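Local coordinates for protein purine nucleoside phosphorylase (Caulobacter vibrioides, PDB 1XFJ) that probably acts as a purine nucleoside phosphorylase of the YfiH/LACC1 family, splitting inosine and methylthioadenosine with phosphate and deaminating adenosine, at residues L176-R181 against R191-G196; H180-D185 against P207-D212. One frame throughout, in Å; residues are numbered along the deposited sequence.

Contact 1 (L176-R181 against R191-G196)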
loop_
_atom_site.group_PDB
_atom_site.type_symbol
_atom_site.label_atom_id
_atom_site.label_comp_id
_atom_site.label_asym_id
_atom_site.label_seq_id
_atom_site.Cartn_x
_atom_site.Cartn_y
_atom_site.Cartn_z
ATOM N N LEU A 176 -5.522 17.353 -17.073
ATOM C CA LEU A 176 -4.295 17.851 -17.686
ATOM C C LEU A 176 -3.287 18.464 -16.715
ATOM O O LEU A 176 -2.085 18.449 -16.975
ATOM C CB LEU A 176 -4.637 18.862 -18.785
ATOM C CG LEU A 176 -5.455 18.323 -19.965
ATOM C CD1 LEU A 176 -5.777 19.457 -20.924
ATOM C CD2 LEU A 176 -4.678 17.229 -20.683
ATOM N N GLU A 177 -3.762 19.010 -15.600
ATOM C CA GLU A 177 -2.846 19.591 -14.626
ATOM C C GLU A 177 -2.052 18.449 -13.995
ATOM O O GLU A 177 -0.880 18.605 -13.651
ATOM C CB GLU A 177 -3.618 20.354 -13.545
ATOM C CG GLU A 177 -4.522 19.488 -12.676
ATOM C CD GLU A 177 -5.595 18.766 -13.472
ATOM O OE1 GLU A 177 -6.368 19.441 -14.187
ATOM O OE2 GLU A 177 -5.665 17.521 -13.383
ATOM N N PHE A 178 -2.712 17.301 -13.859
ATOM C CA PHE A 178 -2.114 16.093 -13.292
ATOM C C PHE A 178 -1.059 15.589 -14.273
ATOM O O PHE A 178 0.084 15.321 -13.900
ATOM C CB PHE A 178 -3.196 15.027 -13.103
ATOM C CG PHE A 178 -2.729 13.791 -12.382
ATOM C CD1 PHE A 178 -2.976 13.626 -11.023
ATOM C CD2 PHE A 178 -2.074 12.774 -13.071
ATOM C CE1 PHE A 178 -2.583 12.462 -10.360
ATOM C CE2 PHE A 178 -1.676 11.609 -12.422
ATOM C CZ PHE A 178 -1.933 11.452 -11.060
ATOM N N LEU A 179 -1.461 15.462 -15.533
ATOM C CA LEU A 179 -0.565 15.009 -16.595
ATOM C C LEU A 179 0.684 15.875 -16.667
ATOM O O LEU A 179 1.814 15.382 -16.651
ATOM C CB LEU A 179 -1.281 15.077 -17.947
ATOM C CG LEU A 179 -0.334 14.974 -19.148
ATOM C CD1 LEU A 179 0.235 13.566 -19.218
ATOM C CD2 LEU A 179 -1.071 15.327 -20.427
ATOM N N HIS A 180 0.469 17.181 -16.749
ATOM C CA HIS A 180 1.570 18.122 -16.853
ATOM C C HIS A 180 2.478 18.112 -15.630
ATOM O O HIS A 180 3.690 18.280 -15.758
ATOM C CB HIS A 180 1.013 19.517 -17.129
ATOM C CG HIS A 180 0.285 19.615 -18.435
ATOM N ND1 HIS A 180 -0.662 20.583 -18.693
ATOM C CD2 HIS A 180 0.357 18.854 -19.553
ATOM C CE1 HIS A 180 -1.146 20.411 -19.909
ATOM N NE2 HIS A 180 -0.545 19.369 -20.455
ATOM N N ARG A 181 1.905 17.899 -14.449
ATOM C CA ARG A 181 2.711 17.859 -13.232
ATOM C C ARG A 181 3.723 16.721 -13.338
ATOM O O ARG A 181 4.905 16.900 -13.048
ATOM C CB ARG A 181 1.825 17.642 -12.001
ATOM C CG ARG A 181 2.602 17.631 -10.691
ATOM C CD ARG A 181 1.707 17.349 -9.492
ATOM N NE ARG A 181 0.673 18.367 -9.319
ATOM C CZ ARG A 181 -0.627 18.151 -9.492
ATOM N NH1 ARG A 181 -1.065 16.948 -9.845
ATOM N NH2 ARG A 181 -1.493 19.140 -9.311
ATOM N N ARG A 191 4.892 8.375 -20.449
ATOM C CA ARG A 191 4.609 7.072 -21.040
ATOM C C ARG A 191 3.627 6.251 -20.202
ATOM O O ARG A 191 3.132 5.208 -20.648
ATOM C CB ARG A 191 5.913 6.287 -21.241
ATOM C CG ARG A 191 6.658 5.903 -19.965
ATOM C CD ARG A 191 7.919 5.118 -20.329
ATOM N NE ARG A 191 8.593 4.509 -19.183
ATOM C CZ ARG A 191 9.328 5.171 -18.293
ATOM N NH1 ARG A 191 9.496 6.483 -18.400
ATOM N NH2 ARG A 191 9.905 4.513 -17.295
ATOM N N PHE A 192 3.341 6.725 -18.993
ATOM C CA PHE A 192 2.415 6.032 -18.104
ATOM C C PHE A 192 1.015 6.629 -18.190
ATOM O O PHE A 192 0.150 6.347 -17.356
ATOM C CB PHE A 192 2.934 6.091 -16.667
ATOM C CG PHE A 192 4.249 5.394 -16.482
ATOM C CD1 PHE A 192 4.347 4.017 -16.656
ATOM C CD2 PHE A 192 5.397 6.114 -16.174
ATOM C CE1 PHE A 192 5.569 3.369 -16.528
ATOM C CE2 PHE A 192 6.626 5.473 -16.044
ATOM C CZ PHE A 192 6.711 4.100 -16.221
ATOM N N PHE A 193 0.801 7.454 -19.208
ATOM C CA PHE A 193 -0.497 8.081 -19.430
ATOM C C PHE A 193 -1.074 7.549 -20.734
ATOM O O PHE A 193 -0.357 7.377 -21.719
ATOM C CB PHE A 193 -0.345 9.601 -19.484
ATOM C CG PHE A 193 -0.061 10.222 -18.149
ATOM C CD1 PHE A 193 -1.103 10.660 -17.334
ATOM C CD2 PHE A 193 1.246 10.348 -17.690
ATOM C CE1 PHE A 193 -0.847 11.218 -16.082
ATOM C CE2 PHE A 193 1.513 10.904 -16.438
ATOM C CZ PHE A 193 0.467 11.340 -15.632
ATOM N N LYS A 194 -2.374 7.277 -20.725
ATOM C CA LYS A 194 -3.051 6.733 -21.893
ATOM C C LYS A 194 -4.216 7.627 -22.305
ATOM O O LYS A 194 -4.693 8.441 -21.517
ATOM C CB LYS A 194 -3.558 5.328 -21.561
ATOM C CG LYS A 194 -2.479 4.410 -20.995
ATOM C CD LYS A 194 -3.070 3.221 -20.246
ATOM C CE LYS A 194 -3.907 2.329 -21.148
ATOM N NZ LYS A 194 -4.462 1.164 -20.398
ATOM N N PRO A 195 -4.689 7.490 -23.553
ATOM C CA PRO A 195 -5.808 8.310 -24.024
ATOM C C PRO A 195 -7.003 8.192 -23.081
ATOM O O PRO A 195 -7.352 7.093 -22.649
ATOM C CB PRO A 195 -6.093 7.732 -25.407
ATOM C CG PRO A 195 -4.725 7.319 -25.867
ATOM C CD PRO A 195 -4.182 6.629 -24.635
ATOM N N GLY A 196 -7.622 9.326 -22.766
ATOM C CA GLY A 196 -8.760 9.325 -21.862
ATOM C C GLY A 196 -10.100 9.508 -22.548
ATOM O O GLY A 196 -10.202 9.440 -23.773
#

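Contact 2 (H180-D185 against P207-D212)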
loop_
_atom_site.group_PDB
_atom_site.type_symbol
_atom_site.label_atom_id
_atom_site.label_comp_id
_atom_site.label_asym_id
_atom_site.label_seq_id
_atom_site.Cartn_x
_atom_site.Cartn_y
_atom_site.Cartn_z
ATOM N N HIS A 180 0.469 17.181 -16.749
ATOM C CA HIS A 180 1.570 18.122 -16.853
ATOM C C HIS A 180 2.478 18.112 -15.630
ATOM O O HIS A 180 3.690 18.280 -15.758
ATOM C CB HIS A 180 1.013 19.517 -17.129
ATOM C CG HIS A 180 0.285 19.615 -18.435
ATOM N ND1 HIS A 180 -0.662 20.583 -18.693
ATOM C CD2 HIS A 180 0.357 18.854 -19.553
ATOM C CE1 HIS A 180 -1.146 20.411 -19.909
ATOM N NE2 HIS A 180 -0.545 19.369 -20.455
ATOM N N ARG A 181 1.905 17.899 -14.449
ATOM C CA ARG A 181 2.711 17.859 -13.232
ATOM C C ARG A 181 3.723 16.721 -13.338
ATOM O O ARG A 181 4.905 16.900 -13.048
ATOM C CB ARG A 181 1.825 17.642 -12.001
ATOM C CG ARG A 181 2.602 17.631 -10.691
ATOM C CD ARG A 181 1.707 17.349 -9.492
ATOM N NE ARG A 181 0.673 18.367 -9.319
ATOM C CZ ARG A 181 -0.627 18.151 -9.492
ATOM N NH1 ARG A 181 -1.065 16.948 -9.845
ATOM N NH2 ARG A 181 -1.493 19.140 -9.311
ATOM N N PHE A 182 3.255 15.548 -13.752
ATOM C CA PHE A 182 4.139 14.394 -13.894
ATOM C C PHE A 182 5.155 14.570 -15.015
ATOM O O PHE A 182 6.332 14.249 -14.848
ATOM C CB PHE A 182 3.332 13.116 -14.143
ATOM C CG PHE A 182 2.889 12.430 -12.884
ATOM C CD1 PHE A 182 1.852 12.951 -12.119
ATOM C CD2 PHE A 182 3.552 11.293 -12.434
ATOM C CE1 PHE A 182 1.479 12.355 -10.916
ATOM C CE2 PHE A 182 3.188 10.686 -11.230
ATOM C CZ PHE A 182 2.151 11.220 -10.469
ATOM N N GLU A 183 4.706 15.071 -16.160
ATOM C CA GLU A 183 5.612 15.260 -17.286
ATOM C C GLU A 183 6.717 16.254 -16.962
ATOM O O GLU A 183 7.859 16.092 -17.398
ATOM C CB GLU A 183 4.845 15.733 -18.521
ATOM C CG GLU A 183 3.851 14.713 -19.056
ATOM C CD GLU A 183 3.301 15.093 -20.417
ATOM O OE1 GLU A 183 2.962 16.278 -20.611
ATOM O OE2 GLU A 183 3.199 14.205 -21.288
ATOM N N ALA A 184 6.376 17.276 -16.188
ATOM C CA ALA A 184 7.335 18.304 -15.813
ATOM C C ALA A 184 8.247 17.891 -14.660
ATOM O O ALA A 184 9.462 18.079 -14.725
ATOM C CB ALA A 184 6.594 19.592 -15.452
ATOM N N ASP A 185 7.662 17.324 -13.609
ATOM C CA ASP A 185 8.431 16.925 -12.432
ATOM C C ASP A 185 9.171 15.598 -12.527
ATOM O O ASP A 185 10.190 15.410 -11.862
ATOM C CB ASP A 185 7.527 16.901 -11.198
ATOM C CG ASP A 185 6.958 18.264 -10.870
ATOM O OD1 ASP A 185 7.368 19.251 -11.515
ATOM O OD2 ASP A 185 6.104 18.350 -9.964
ATOM N N PRO A 207 0.186 1.640 -11.076
ATOM C CA PRO A 207 1.074 0.510 -10.790
ATOM C C PRO A 207 2.324 0.487 -11.668
ATOM O O PRO A 207 3.414 0.177 -11.195
ATOM C CB PRO A 207 0.168 -0.708 -10.991
ATOM C CG PRO A 207 -0.866 -0.220 -11.963
ATOM C CD PRO A 207 -1.154 1.172 -11.462
ATOM N N ALA A 208 2.179 0.827 -12.943
ATOM C CA ALA A 208 3.337 0.825 -13.827
ATOM C C ALA A 208 4.320 1.909 -13.395
ATOM O O ALA A 208 5.537 1.714 -13.450
ATOM C CB ALA A 208 2.902 1.037 -15.274
ATOM N N PHE A 209 3.799 3.049 -12.955
ATOM C CA PHE A 209 4.672 4.129 -12.516
ATOM C C PHE A 209 5.413 3.716 -11.249
ATOM O O PHE A 209 6.601 3.987 -11.098
ATOM C CB PHE A 209 3.880 5.402 -12.232
ATOM C CG PHE A 209 4.740 6.546 -11.779
ATOM C CD1 PHE A 209 5.604 7.176 -12.669
ATOM C CD2 PHE A 209 4.725 6.964 -10.452
ATOM C CE1 PHE A 209 6.445 8.204 -12.246
ATOM C CE2 PHE A 209 5.562 7.992 -10.017
ATOM C CZ PHE A 209 6.424 8.612 -10.915
ATOM N N VAL A 210 4.702 3.063 -10.335
ATOM C CA VAL A 210 5.311 2.609 -9.091
ATOM C C VAL A 210 6.374 1.543 -9.368
ATOM O O VAL A 210 7.410 1.506 -8.701
ATOM C CB VAL A 210 4.244 2.046 -8.133
ATOM C CG1 VAL A 210 4.900 1.485 -6.882
ATOM C CG2 VAL A 210 3.263 3.152 -7.758
ATOM N N LEU A 211 6.120 0.676 -10.347
ATOM C CA LEU A 211 7.098 -0.355 -10.696
ATOM C C LEU A 211 8.349 0.332 -11.239
ATOM O O LEU A 211 9.469 -0.130 -11.014
ATOM C CB LEU A 211 6.524 -1.321 -11.737
ATOM C CG LEU A 211 5.520 -2.350 -11.197
ATOM C CD1 LEU A 211 4.846 -3.075 -12.354
ATOM C CD2 LEU A 211 6.236 -3.342 -10.284
ATOM N N ASP A 212 8.151 1.446 -11.940
ATOM C CA ASP A 212 9.268 2.210 -12.490
ATOM C C ASP A 212 10.080 2.814 -11.342
ATOM O O ASP A 212 11.308 2.875 -11.405
ATOM C CB ASP A 212 8.757 3.334 -13.399
ATOM C CG ASP A 212 9.866 4.283 -13.836
ATOM O OD1 ASP A 212 10.699 3.890 -14.677
ATOM O OD2 ASP A 212 9.905 5.423 -13.328
#

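Contact 1 (L176-R181 against R191-G196)
The ring of F193 lies beneath a methyl of L179, with CD1 of L179 over one face, 3.6 Å from the ring centroid. That line runs only 16° from the ring normal, so the contact is a true CH-pi interaction. The methyl is displaced from the centroid toward the root of the ring, and its shortest approach is 3.5 Å, from L179 CD1 to F193 CG. L179 carries CG anti to its backbone N (chi1 165°), a torsion that swings the isobutyl group toward the strand although the CB itself does not aim there. The rim of F193 is used as well. Its CE1 meets CD2 of F178 at 3.6 Å, each atom close to the plane of the other ring, so these two phenylalanines touch at their edges and do not stack.

Helix 176-185 packs here, through its first turn, against strand 193-195, an outer strand of the small antiparallel sheet that also contains 201-204 and 173-175. The CB of F193 is directed toward the helix, and this one residue supplies the whole strand side of the contact. A flat, apolar side chain suits that task, since its face receives the aliphatic branch of L179 while its edge reaches F178.

Around the trio, F204 on the central strand of the sheet meets both phenylalanine rings, edge-to-face in the case of F178, and W134 of helix 134-139 packs edge-to-face with F178. The backbone of K194 pairs with F203, holding the strand that presents F193 in the sheet.

Contact 2 (H180-D185 against P207-D212)
Two helices, 176-185 and 206-216, meet through a T-shaped aromatic pair that bridges the gap between their backbones, F182 from the first and F209 from the second. The nearest CA atoms, those of F182 and F209, are 10.4 Å apart, a spacing filled by two large rings, one from each helix. F182 presents its edge and F209 its face: the planes stand at 79° and the ring centroids are 5.2 Å apart. The foremost atom of the edge is CE2 of F182, which sits 3.8 Å from CE2 of F209 and nearly as close to CZ. It therefore lies over the outer rim of the F209 ring and not above its middle. F209 holds CG anti to the backbone N (chi1 180°), which carries the ring out from its helix, while chi2 of 71° sets the turn that gives F182 a face.

Both rings are buried. Helix 134-139 adds to their surroundings, with W134 and L138 touching F182 and A137 touching F209, while F178 stacks on F182 from within the same helix.

Phenylalanine suits both positions because it spans the distance without bringing a polar group into the apolar interior. The nearly perpendicular setting sets the slightly positive C-H edge of F182 against the electron-rich face of F209, which implies a weak electrostatic attraction added to the dispersion between the rings.

Contacts 1 and 2 both start from helix 176-185, share H180 and R181, and have centres about 9 Å apart. F178 of contact 1 stacks on F182 of contact 2, making the aromatic packing continuous along the helix, and F204 meets rings from both. The partner segments also join each other directly: R191 forms a salt bridge to D212 (NH2 to OD1, 2.8 Å), and F192 packs on helix 206-216, its CD2 3.7 Å from CD1 of F209. The centres of contacts 1 and 2 lie about 22 and 17 Å from the centre of the chain, and helix 206-216 also packs on the six-stranded sheet, where V210 and L211 touch V163.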